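Local structure of SAM dependent methyltransferase (Aquifex aeolicus, 3DH0) at residues T46-Y51 with V75-E80; N98-P103 with L123-E128; V175-E180 with G187-I192. The protein binds S-adenosylmethionine and probably transfers its methyl group to a substrate that is not known. All coordinates share one frame; numbering follows the deposited sequence.

Contact 1: residues T46-Y51 with V75-E80. With SAM (S-adenosylmethionine), chain C.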
loop_
_atom_site.group_PDB
_atom_site.type_symbol
_atom_site.label_atom_id
_atom_site.label_comp_id
_atom_site.label_asym_id
_atom_site.label_seq_id
_atom_site.Cartn_x
_atom_site.Cartn_y
_atom_site.Cartn_z
ATOM N N THR A 46 4.904 -3.190 -2.358
ATOM C CA THR A 46 6.064 -2.349 -2.147
ATOM C C THR A 46 6.800 -1.962 -3.431
ATOM O O THR A 46 7.382 -0.885 -3.510
ATOM C CB THR A 46 7.028 -3.000 -1.157
ATOM O OG1 THR A 46 7.810 -1.980 -0.537
ATOM C CG2 THR A 46 7.950 -3.970 -1.860
ATOM N N GLY A 47 6.766 -2.836 -4.429
ATOM C CA GLY A 47 7.416 -2.554 -5.696
ATOM C C GLY A 47 8.875 -2.146 -5.616
ATOM O O GLY A 47 9.732 -2.933 -5.231
ATOM N N ALA A 48 9.164 -0.909 -5.999
ATOM C CA ALA A 48 10.526 -0.403 -5.953
ATOM C C ALA A 48 10.874 0.106 -4.547
ATOM O O ALA A 48 12.030 0.346 -4.235
ATOM C CB ALA A 48 10.692 0.717 -6.980
ATOM N N GLY A 49 9.855 0.257 -3.708
ATOM C CA GLY A 49 10.052 0.746 -2.358
ATOM C C GLY A 49 10.057 2.258 -2.348
ATOM O O GLY A 49 10.673 2.878 -1.483
ATOM N N PHE A 50 9.360 2.846 -3.321
ATOM C CA PHE A 50 9.282 4.292 -3.479
ATOM C C PHE A 50 8.798 5.027 -2.243
ATOM O O PHE A 50 9.482 5.912 -1.752
ATOM C CB PHE A 50 8.387 4.649 -4.662
ATOM C CG PHE A 50 8.319 6.117 -4.934
ATOM C CD1 PHE A 50 9.436 6.800 -5.412
ATOM C CD2 PHE A 50 7.156 6.835 -4.674
ATOM C CE1 PHE A 50 9.397 8.182 -5.625
ATOM C CE2 PHE A 50 7.101 8.220 -4.882
ATOM C CZ PHE A 50 8.225 8.895 -5.358
ATOM N N TYR A 51 7.622 4.670 -1.743
ATOM C CA TYR A 51 7.079 5.311 -0.550
ATOM C C TYR A 51 7.696 4.843 0.773
ATOM O O TYR A 51 7.347 5.345 1.828
ATOM C CB TYR A 51 5.567 5.111 -0.501
ATOM C CG TYR A 51 4.837 5.809 -1.613
ATOM C CD1 TYR A 51 4.798 7.198 -1.680
ATOM C CD2 TYR A 51 4.203 5.090 -2.615
ATOM C CE1 TYR A 51 4.151 7.848 -2.721
ATOM C CE2 TYR A 51 3.550 5.742 -3.665
ATOM C CZ TYR A 51 3.533 7.114 -3.704
ATOM O OH TYR A 51 2.914 7.769 -4.725
ATOM N N VAL A 75 11.226 -7.379 -4.727
ATOM C CA VAL A 75 11.693 -7.543 -3.364
ATOM C C VAL A 75 13.172 -7.167 -3.240
ATOM O O VAL A 75 13.555 -6.380 -2.376
ATOM C CB VAL A 75 11.486 -8.995 -2.881
ATOM C CG1 VAL A 75 12.039 -9.163 -1.486
ATOM C CG2 VAL A 75 10.006 -9.351 -2.916
ATOM N N ASN A 76 14.007 -7.708 -4.114
ATOM C CA ASN A 76 15.423 -7.403 -4.018
ATOM C C ASN A 76 15.770 -5.960 -4.352
ATOM O O ASN A 76 16.736 -5.415 -3.839
ATOM C CB ASN A 76 16.231 -8.383 -4.871
ATOM C CG ASN A 76 16.149 -9.819 -4.347
ATOM O OD1 ASN A 76 16.319 -10.070 -3.148
ATOM N ND2 ASN A 76 15.888 -10.764 -5.246
ATOM N N TYR A 77 14.965 -5.333 -5.195
ATOM C CA TYR A 77 15.205 -3.953 -5.569
ATOM C C TYR A 77 14.905 -3.055 -4.375
ATOM O O TYR A 77 15.694 -2.166 -4.041
ATOM C CB TYR A 77 14.306 -3.562 -6.736
ATOM C CG TYR A 77 14.610 -2.199 -7.297
ATOM C CD1 TYR A 77 15.486 -2.042 -8.372
ATOM C CD2 TYR A 77 14.016 -1.055 -6.759
ATOM C CE1 TYR A 77 15.757 -0.786 -8.897
ATOM C CE2 TYR A 77 14.285 0.202 -7.280
ATOM C CZ TYR A 77 15.151 0.327 -8.346
ATOM O OH TYR A 77 15.404 1.569 -8.863
ATOM N N ALA A 78 13.757 -3.288 -3.743
ATOM C CA ALA A 78 13.341 -2.512 -2.576
ATOM C C ALA A 78 14.311 -2.709 -1.420
ATOM O O ALA A 78 14.584 -1.791 -0.663
ATOM C CB ALA A 78 11.938 -2.923 -2.146
ATOM N N TRP A 79 14.828 -3.919 -1.291
ATOM C CA TRP A 79 15.770 -4.219 -0.237
ATOM C C TRP A 79 17.037 -3.389 -0.419
ATOM O O TRP A 79 17.471 -2.715 0.510
ATOM C CB TRP A 79 16.104 -5.709 -0.256
ATOM C CG TRP A 79 17.098 -6.102 0.766
ATOM C CD1 TRP A 79 18.279 -6.731 0.550
ATOM C CD2 TRP A 79 17.020 -5.854 2.168
ATOM N NE1 TRP A 79 18.952 -6.889 1.735
ATOM C CE2 TRP A 79 18.197 -6.359 2.746
ATOM C CE3 TRP A 79 16.064 -5.249 2.995
ATOM C CZ2 TRP A 79 18.453 -6.276 4.114
ATOM C CZ3 TRP A 79 16.316 -5.165 4.361
ATOM C CH2 TRP A 79 17.501 -5.675 4.906
ATOM N N GLU A 80 17.628 -3.435 -1.611
ATOM C CA GLU A 80 18.840 -2.678 -1.864
ATOM C C GLU A 80 18.546 -1.207 -1.614
ATOM O O GLU A 80 19.419 -0.426 -1.262
ATOM C CB GLU A 80 19.334 -2.884 -3.297
ATOM C CG GLU A 80 20.514 -1.978 -3.633
ATOM C CD GLU A 80 21.311 -2.414 -4.852
ATOM O OE1 GLU A 80 20.718 -2.582 -5.946
ATOM O OE2 GLU A 80 22.547 -2.575 -4.725
HETATM N N SAM C . 3.240 0.866 -4.579
HETATM C CA SAM C . 4.485 0.983 -5.399
HETATM C C SAM C . 4.969 2.414 -5.425
HETATM O O SAM C . 4.321 3.267 -4.816
HETATM O OXT SAM C . 6.034 2.622 -6.093
HETATM C CB SAM C . 4.211 0.508 -6.822
HETATM C CG SAM C . 3.437 -0.746 -6.774
HETATM S SD SAM C . 2.934 -1.581 -8.303
HETATM C CE SAM C . 1.681 -0.477 -8.957
HETATM C "C5'" SAM C . 2.077 -2.934 -7.649
HETATM C "C4'" SAM C . 2.933 -4.029 -7.046
HETATM O "O4'" SAM C . 1.998 -4.964 -6.523
HETATM C "C3'" SAM C . 3.684 -4.865 -8.101
HETATM O "O3'" SAM C . 5.091 -4.557 -7.889
HETATM C "C2'" SAM C . 3.443 -6.317 -7.738
HETATM O "O2'" SAM C . 4.532 -7.216 -7.742
HETATM C "C1'" SAM C . 2.641 -6.166 -6.409
HETATM N N9 SAM C . 1.603 -7.142 -6.139
HETATM C C8 SAM C . 0.619 -7.655 -6.961
HETATM N N7 SAM C . -0.154 -8.507 -6.363
HETATM C C5 SAM C . 0.343 -8.570 -5.062
HETATM C C6 SAM C . -0.058 -9.305 -3.909
HETATM N N6 SAM C . -1.107 -10.156 -3.934
HETATM N N1 SAM C . 0.662 -9.134 -2.734
HETATM C C2 SAM C . 1.708 -8.273 -2.754
HETATM N N3 SAM C . 2.159 -7.539 -3.776
HETATM C C4 SAM C . 1.427 -7.732 -4.909
#

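Contact 2: residues N98-P103 with L123-E128. With SAM (S-adenosylmethionine), chain C.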
loop_
_atom_site.group_PDB
_atom_site.type_symbol
_atom_site.label_atom_id
_atom_site.label_comp_id
_atom_site.label_asym_id
_atom_site.label_seq_id
_atom_site.Cartn_x
_atom_site.Cartn_y
_atom_site.Cartn_z
ATOM N N ASN A 98 -1.936 -14.811 -1.802
ATOM C CA ASN A 98 -2.897 -14.573 -0.728
ATOM C C ASN A 98 -2.416 -14.989 0.644
ATOM O O ASN A 98 -3.220 -15.323 1.519
ATOM C CB ASN A 98 -4.219 -15.275 -1.033
ATOM C CG ASN A 98 -4.797 -14.861 -2.365
ATOM O OD1 ASN A 98 -4.723 -15.602 -3.341
ATOM N ND2 ASN A 98 -5.369 -13.661 -2.416
ATOM N N LYS A 99 -1.099 -14.957 0.821
ATOM C CA LYS A 99 -0.492 -15.340 2.084
ATOM C C LYS A 99 0.580 -14.343 2.511
ATOM O O LYS A 99 1.555 -14.128 1.786
ATOM C CB LYS A 99 0.160 -16.714 1.966
ATOM C CG LYS A 99 -0.684 -17.791 1.358
ATOM C CD LYS A 99 0.025 -19.128 1.571
ATOM C CE LYS A 99 -0.490 -20.237 0.668
ATOM N NZ LYS A 99 0.061 -20.101 -0.705
ATOM N N ILE A 100 0.413 -13.758 3.692
ATOM C CA ILE A 100 1.385 -12.805 4.212
ATOM C C ILE A 100 2.210 -13.535 5.272
ATOM O O ILE A 100 1.674 -14.089 6.221
ATOM C CB ILE A 100 0.673 -11.574 4.814
ATOM C CG1 ILE A 100 -0.239 -10.953 3.752
ATOM C CG2 ILE A 100 1.696 -10.548 5.287
ATOM C CD1 ILE A 100 -1.313 -10.053 4.294
ATOM N N PRO A 101 3.535 -13.546 5.115
ATOM C CA PRO A 101 4.444 -14.218 6.047
ATOM C C PRO A 101 4.555 -13.617 7.441
ATOM O O PRO A 101 5.624 -13.618 8.037
ATOM C CB PRO A 101 5.767 -14.183 5.299
ATOM C CG PRO A 101 5.692 -12.872 4.593
ATOM C CD PRO A 101 4.287 -12.854 4.054
ATOM N N LEU A 102 3.445 -13.135 7.975
ATOM C CA LEU A 102 3.450 -12.523 9.291
ATOM C C LEU A 102 2.498 -13.207 10.262
ATOM O O LEU A 102 1.535 -13.853 9.847
ATOM C CB LEU A 102 3.047 -11.054 9.162
ATOM C CG LEU A 102 4.084 -9.930 9.127
ATOM C CD1 LEU A 102 5.309 -10.295 8.347
ATOM C CD2 LEU A 102 3.405 -8.731 8.529
ATOM N N PRO A 103 2.777 -13.106 11.575
ATOM C CA PRO A 103 1.873 -13.733 12.549
ATOM C C PRO A 103 0.641 -12.855 12.780
ATOM O O PRO A 103 0.665 -11.663 12.500
ATOM C CB PRO A 103 2.740 -13.875 13.803
ATOM C CG PRO A 103 3.755 -12.786 13.664
ATOM C CD PRO A 103 4.091 -12.828 12.187
ATOM N N LEU A 123 -11.020 -10.325 -2.285
ATOM C CA LEU A 123 -11.677 -10.735 -1.051
ATOM C C LEU A 123 -11.013 -11.883 -0.273
ATOM O O LEU A 123 -11.246 -12.061 0.926
ATOM C CB LEU A 123 -13.156 -11.036 -1.338
ATOM C CG LEU A 123 -13.530 -12.041 -2.431
ATOM C CD1 LEU A 123 -15.036 -11.914 -2.690
ATOM C CD2 LEU A 123 -12.732 -11.802 -3.732
ATOM N N LYS A 124 -10.172 -12.644 -0.959
ATOM C CA LYS A 124 -9.463 -13.758 -0.346
ATOM C C LYS A 124 -8.186 -13.189 0.244
ATOM O O LYS A 124 -7.677 -13.682 1.246
ATOM C CB LYS A 124 -9.146 -14.815 -1.411
ATOM C CG LYS A 124 -8.480 -16.078 -0.906
ATOM C CD LYS A 124 -8.331 -17.113 -2.032
ATOM C CE LYS A 124 -9.694 -17.563 -2.584
ATOM N NZ LYS A 124 -9.600 -18.511 -3.739
ATOM N N PHE A 125 -7.666 -12.147 -0.396
ATOM C CA PHE A 125 -6.459 -11.487 0.079
ATOM C C PHE A 125 -6.850 -10.670 1.300
ATOM O O PHE A 125 -6.116 -10.601 2.291
ATOM C CB PHE A 125 -5.899 -10.578 -1.005
ATOM C CG PHE A 125 -4.704 -9.796 -0.566
ATOM C CD1 PHE A 125 -4.857 -8.547 0.019
ATOM C CD2 PHE A 125 -3.426 -10.327 -0.696
ATOM C CE1 PHE A 125 -3.750 -7.837 0.466
ATOM C CE2 PHE A 125 -2.313 -9.627 -0.251
ATOM C CZ PHE A 125 -2.470 -8.382 0.330
ATOM N N LEU A 126 -8.030 -10.058 1.212
ATOM C CA LEU A 126 -8.582 -9.259 2.303
ATOM C C LEU A 126 -8.702 -10.073 3.590
ATOM O O LEU A 126 -8.492 -9.545 4.677
ATOM C CB LEU A 126 -9.960 -8.730 1.920
ATOM C CG LEU A 126 -10.009 -7.427 1.128
ATOM C CD1 LEU A 126 -9.461 -6.283 1.968
ATOM C CD2 LEU A 126 -9.207 -7.581 -0.137
ATOM N N GLU A 127 -9.053 -11.351 3.472
ATOM C CA GLU A 127 -9.182 -12.188 4.656
ATOM C C GLU A 127 -7.809 -12.376 5.270
ATOM O O GLU A 127 -7.633 -12.255 6.490
ATOM C CB GLU A 127 -9.776 -13.551 4.307
ATOM C CG GLU A 127 -11.168 -13.468 3.745
ATOM C CD GLU A 127 -12.133 -12.674 4.631
ATOM O OE1 GLU A 127 -12.347 -13.073 5.798
ATOM O OE2 GLU A 127 -12.682 -11.652 4.150
ATOM N N GLU A 128 -6.830 -12.661 4.418
ATOM C CA GLU A 128 -5.466 -12.852 4.891
ATOM C C GLU A 128 -5.008 -11.564 5.586
ATOM O O GLU A 128 -4.322 -11.609 6.606
ATOM C CB GLU A 128 -4.558 -13.193 3.706
ATOM C CG GLU A 128 -3.093 -13.448 4.040
ATOM C CD GLU A 128 -2.864 -14.606 5.013
ATOM O OE1 GLU A 128 -3.687 -15.546 5.063
ATOM O OE2 GLU A 128 -1.837 -14.585 5.717
HETATM N N SAM C . 3.240 0.866 -4.579
HETATM C CA SAM C . 4.485 0.983 -5.399
HETATM C C SAM C . 4.969 2.414 -5.425
HETATM O O SAM C . 4.321 3.267 -4.816
HETATM O OXT SAM C . 6.034 2.622 -6.093
HETATM C CB SAM C . 4.211 0.508 -6.822
HETATM C CG SAM C . 3.437 -0.746 -6.774
HETATM S SD SAM C . 2.934 -1.581 -8.303
HETATM C CE SAM C . 1.681 -0.477 -8.957
HETATM C "C5'" SAM C . 2.077 -2.934 -7.649
HETATM C "C4'" SAM C . 2.933 -4.029 -7.046
HETATM O "O4'" SAM C . 1.998 -4.964 -6.523
HETATM C "C3'" SAM C . 3.684 -4.865 -8.101
HETATM O "O3'" SAM C . 5.091 -4.557 -7.889
HETATM C "C2'" SAM C . 3.443 -6.317 -7.738
HETATM O "O2'" SAM C . 4.532 -7.216 -7.742
HETATM C "C1'" SAM C . 2.641 -6.166 -6.409
HETATM N N9 SAM C . 1.603 -7.142 -6.139
HETATM C C8 SAM C . 0.619 -7.655 -6.961
HETATM N N7 SAM C . -0.154 -8.507 -6.363
HETATM C C5 SAM C . 0.343 -8.570 -5.062
HETATM C C6 SAM C . -0.058 -9.305 -3.909
HETATM N N6 SAM C . -1.107 -10.156 -3.934
HETATM N N1 SAM C . 0.662 -9.134 -2.734
HETATM C C2 SAM C . 1.708 -8.273 -2.754
HETATM N N3 SAM C . 2.159 -7.539 -3.776
HETATM C C4 SAM C . 1.427 -7.732 -4.909
#

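Contact 3: residues V175-E180 with G187-I192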
loop_
_atom_site.group_PDB
_atom_site.type_symbol
_atom_site.label_atom_id
_atom_site.label_comp_id
_atom_site.label_asym_id
_atom_site.label_seq_id
_atom_site.Cartn_x
_atom_site.Cartn_y
_atom_site.Cartn_z
ATOM N N VAL A 175 -15.677 1.041 5.668
ATOM C CA VAL A 175 -15.148 2.250 5.038
ATOM C C VAL A 175 -15.748 3.491 5.670
ATOM O O VAL A 175 -16.965 3.607 5.780
ATOM C CB VAL A 175 -15.470 2.307 3.532
ATOM C CG1 VAL A 175 -14.778 3.517 2.912
ATOM C CG2 VAL A 175 -15.046 1.011 2.848
ATOM N N GLY A 176 -14.891 4.423 6.069
ATOM C CA GLY A 176 -15.357 5.655 6.686
ATOM C C GLY A 176 -15.214 6.893 5.811
ATOM O O GLY A 176 -16.028 7.809 5.885
ATOM N N ARG A 177 -14.186 6.914 4.973
ATOM C CA ARG A 177 -13.931 8.046 4.103
ATOM C C ARG A 177 -13.505 7.620 2.709
ATOM O O ARG A 177 -12.925 6.559 2.518
ATOM C CB ARG A 177 -12.823 8.916 4.694
ATOM C CG ARG A 177 -13.288 10.077 5.537
ATOM C CD ARG A 177 -12.176 10.548 6.473
ATOM N NE ARG A 177 -10.884 10.616 5.795
ATOM C CZ ARG A 177 -9.709 10.777 6.408
ATOM N NH1 ARG A 177 -9.649 10.892 7.731
ATOM N NH2 ARG A 177 -8.587 10.815 5.692
ATOM N N VAL A 178 -13.799 8.469 1.738
ATOM C CA VAL A 178 -13.404 8.245 0.356
ATOM C C VAL A 178 -13.171 9.639 -0.181
ATOM O O VAL A 178 -14.121 10.360 -0.439
ATOM C CB VAL A 178 -14.503 7.539 -0.461
ATOM C CG1 VAL A 178 -14.146 7.564 -1.929
ATOM C CG2 VAL A 178 -14.635 6.100 -0.007
ATOM N N VAL A 179 -11.906 10.017 -0.326
ATOM C CA VAL A 179 -11.542 11.347 -0.794
ATOM C C VAL A 179 -10.650 11.334 -2.031
ATOM O O VAL A 179 -9.849 10.422 -2.216
ATOM C CB VAL A 179 -10.788 12.122 0.313
ATOM C CG1 VAL A 179 -10.525 13.572 -0.131
ATOM C CG2 VAL A 179 -11.588 12.091 1.608
ATOM N N GLU A 180 -10.785 12.360 -2.872
ATOM C CA GLU A 180 -9.963 12.472 -4.067
ATOM C C GLU A 180 -8.527 12.723 -3.607
ATOM O O GLU A 180 -8.303 13.372 -2.593
ATOM C CB GLU A 180 -10.441 13.634 -4.939
ATOM C CG GLU A 180 -11.871 13.489 -5.439
ATOM C CD GLU A 180 -12.215 14.510 -6.520
ATOM O OE1 GLU A 180 -11.581 15.594 -6.533
ATOM O OE2 GLU A 180 -13.120 14.223 -7.347
ATOM N N GLY A 187 -8.585 7.984 -2.555
ATOM C CA GLY A 187 -8.086 7.272 -1.403
ATOM C C GLY A 187 -9.273 6.802 -0.607
ATOM O O GLY A 187 -10.351 7.374 -0.693
ATOM N N VAL A 188 -9.087 5.733 0.147
ATOM C CA VAL A 188 -10.162 5.214 0.970
ATOM C C VAL A 188 -9.644 4.919 2.368
ATOM O O VAL A 188 -8.571 4.361 2.549
ATOM C CB VAL A 188 -10.813 3.961 0.334
ATOM C CG1 VAL A 188 -9.799 3.205 -0.475
ATOM C CG2 VAL A 188 -11.414 3.080 1.411
ATOM N N TYR A 189 -10.429 5.336 3.346
ATOM C CA TYR A 189 -10.120 5.188 4.754
ATOM C C TYR A 189 -10.978 4.053 5.267
ATOM O O TYR A 189 -12.203 4.118 5.198
ATOM C CB TYR A 189 -10.496 6.493 5.448
ATOM C CG TYR A 189 -9.977 6.716 6.847
ATOM C CD1 TYR A 189 -10.678 6.253 7.970
ATOM C CD2 TYR A 189 -8.846 7.496 7.053
ATOM C CE1 TYR A 189 -10.259 6.589 9.264
ATOM C CE2 TYR A 189 -8.424 7.831 8.329
ATOM C CZ TYR A 189 -9.128 7.386 9.429
ATOM O OH TYR A 189 -8.689 7.775 10.684
ATOM N N ALA A 190 -10.344 3.007 5.776
ATOM C CA ALA A 190 -11.097 1.878 6.289
ATOM C C ALA A 190 -10.471 1.337 7.551
ATOM O O ALA A 190 -9.254 1.389 7.732
ATOM C CB ALA A 190 -11.179 0.793 5.240
ATOM N N MET A 191 -11.315 0.821 8.434
ATOM C CA MET A 191 -10.850 0.252 9.694
ATOM C C MET A 191 -11.235 -1.223 9.755
ATOM O O MET A 191 -12.360 -1.609 9.420
ATOM C CB MET A 191 -11.445 1.027 10.882
ATOM C CG MET A 191 -10.946 0.567 12.236
ATOM S SD MET A 191 -11.507 1.621 13.610
ATOM C CE MET A 191 -9.969 2.478 14.008
ATOM N N ILE A 192 -10.286 -2.047 10.175
ATOM C CA ILE A 192 -10.535 -3.470 10.278
ATOM C C ILE A 192 -11.258 -3.850 11.562
ATOM O O ILE A 192 -10.869 -3.444 12.667
ATOM C CB ILE A 192 -9.230 -4.241 10.134
ATOM C CG1 ILE A 192 -8.946 -4.399 8.637
ATOM C CG2 ILE A 192 -9.294 -5.572 10.892
ATOM C CD1 ILE A 192 -7.764 -5.265 8.308
#

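Contact 1: residues T46-Y51 with V75-E80
G49 comes against A78 where the loop 46-51 turns beside the helix segment 75-80, with their CA atoms 4.6 Å apart. A type II' beta turn from T46 to G49 bends the loop, closed by a backbone bond from G49 N to T46 O. The segments meet by van der Waals packing, partly against carbonyl oxygens. The methyl group of A78 is the centre of it: its CB lies 3.8 Å from G47 O and makes an apolar contact with T46 CG2 at 4.1 Å. G49 has positive phi, and its lack of a side chain lets the backbone come close to A78. Y77 reaches the loop beside A78. Its CG is anti to the backbone N (chi1 -173°), which lays the ring alongside A48. The ring edge, at CD2, meets A48 O in the ring plane at 3.5 Å, and CE2 makes an apolar contact with A48 CB at 3.6 Å. A48 O also receives a CA-H...O contact from A78 CA. The hydroxyl of Y77 is hydrogen-bonded to D16 and K13.

The turn is part of the glycine-rich loop of the Rossmann-like methyltransferase fold, and its other side faces S-adenosylmethionine. G47 CA is 3.8 Å from SAM O3', and G47 N is hydrogen-bonded to D69. The loop follows strand 40-43 and leads into helix 52-59. T46 touches strand 64-69, while V75 of helix 72-85 packs on strands 64-69 and 90-94.

Contact 2: residues N98-P103 with L123-E128
F125 lines the adenine end of the S-adenosylmethionine pocket, and N98, at the start of the loop 98-103, packs against it. Here helix 122-132 meets the loop that follows E97. F125 CE2 is 3.9 Å from SAM N1, and its CD2 lies near N6. The ring also packs on V44 and L119. N98 crosses the start of the segment 123-128. Its ND2 comes 3.4 Å from F125 CB, at the edge of the ring and near its plane, with the amide turned 61° from the ring. ND2 is close to F125 N as well, but both are donors; the amide makes a weak hydrogen bond to E121 O. The aliphatic part of K124 crosses N98 at about a right angle, while its NZ forms a salt bridge with E121.

E128 provides the polar link. Its chain leaves the helix with CG anti to the backbone N (chi1 -179°) and then bends at chi2, which brings the carboxylate back to the loop. OE2 accepts a nearly straight hydrogen bond from I100 N, 3.1 Å long with an angle of 168°. The donor comes from above the carboxylate plane. I100 runs past E128 in the opposite direction, with CG1 3.8 Å from E128 CG. Its CD1 reaches toward F125 CZ more loosely, at 4.5 Å.

E128 OE2 is also in a salt bridge with R131. One oxygen thus serves a backbone N-H and a cation together. R131 would probably favour the charged form of E128. The bond to I100 N ties the loop to the helix three residues after E97, whose backbone carbonyl is hydrogen-bonded to SAM.

Contact 3: residues V175-E180 with G187-I192
V175-E180 and G187-M191 pair as the two antiparallel strands of a beta hairpin, the axes of these short strands 4.6 Å apart at closest and at 169°. Backbone hydrogen bonds join the strands. R177 and Y189 form a hydrogen-bonded pair, with Y189 N 2.9 Å from R177 O. V179 and G187 form the next such pair, bonded in both directions. Toward V175 the register slips by one residue in a classic beta bulge. G176 and R177 both face Y189, and Y189 O takes two donors: G176 N at 2.8 Å and, weakly, R177 N at 3.4 Å. CA-H...O contacts from V175, V178 and V188 add to the pairing.

Apolar contacts lie on the face that carries V175, V178, V188 and A190. V175 CG1 meets V188 CG2 at 3.7 Å, the two side chains crossing at about a right angle. V178 CG2 is more distant from V188 CB, at 4.4 Å. Helix 161-170 covers this face, with L168 touching V175, V188 and A190.

On the other face the guanidinium of R177 stacks on Y189. The chain of R177 bends at chi3 (43°), which brings the guanidinium flat onto the ring. Their centres are 4.1 Å apart and the planes 30° apart. Y189 CD2 sits over the middle of the guanidinium, and R177 NH1 comes 3.4 Å from Y189 CE2. R177 also makes a cation-pi contact with F33.

Replacing R177 by an alanine takes the guanidinium away and is likely to leave the rings of Y189 and F33 without their shared cationic partner. Aliphatic packing sets one face against helix 161-170, while on the other the charge of R177 is probably eased by Y189 and F33 at the edge of the sheet.

Overall arrangement
The three contacts follow one another along the chain; none nests within or crosses another. Contact 1 closes first, joining the loop after strand 40-43 to helix 72-85 by way of helix 52-59 and strand 64-69. Contact 2 then closes the excursion through strand 107-113, tying the loop after strand 90-94 to helix 122-132. Contact 3 is the C-terminal hairpin, strands 174-181 and 185-191, and the latter adds antiparallel to strand 137-144. Contacts 1 and 2 both touch SAM, with centres about 20 Å apart. Contact 3 lies across the chain's centre from contact 1, with about 25 Å between their centres, and it finishes the far edge of the same mixed sheet.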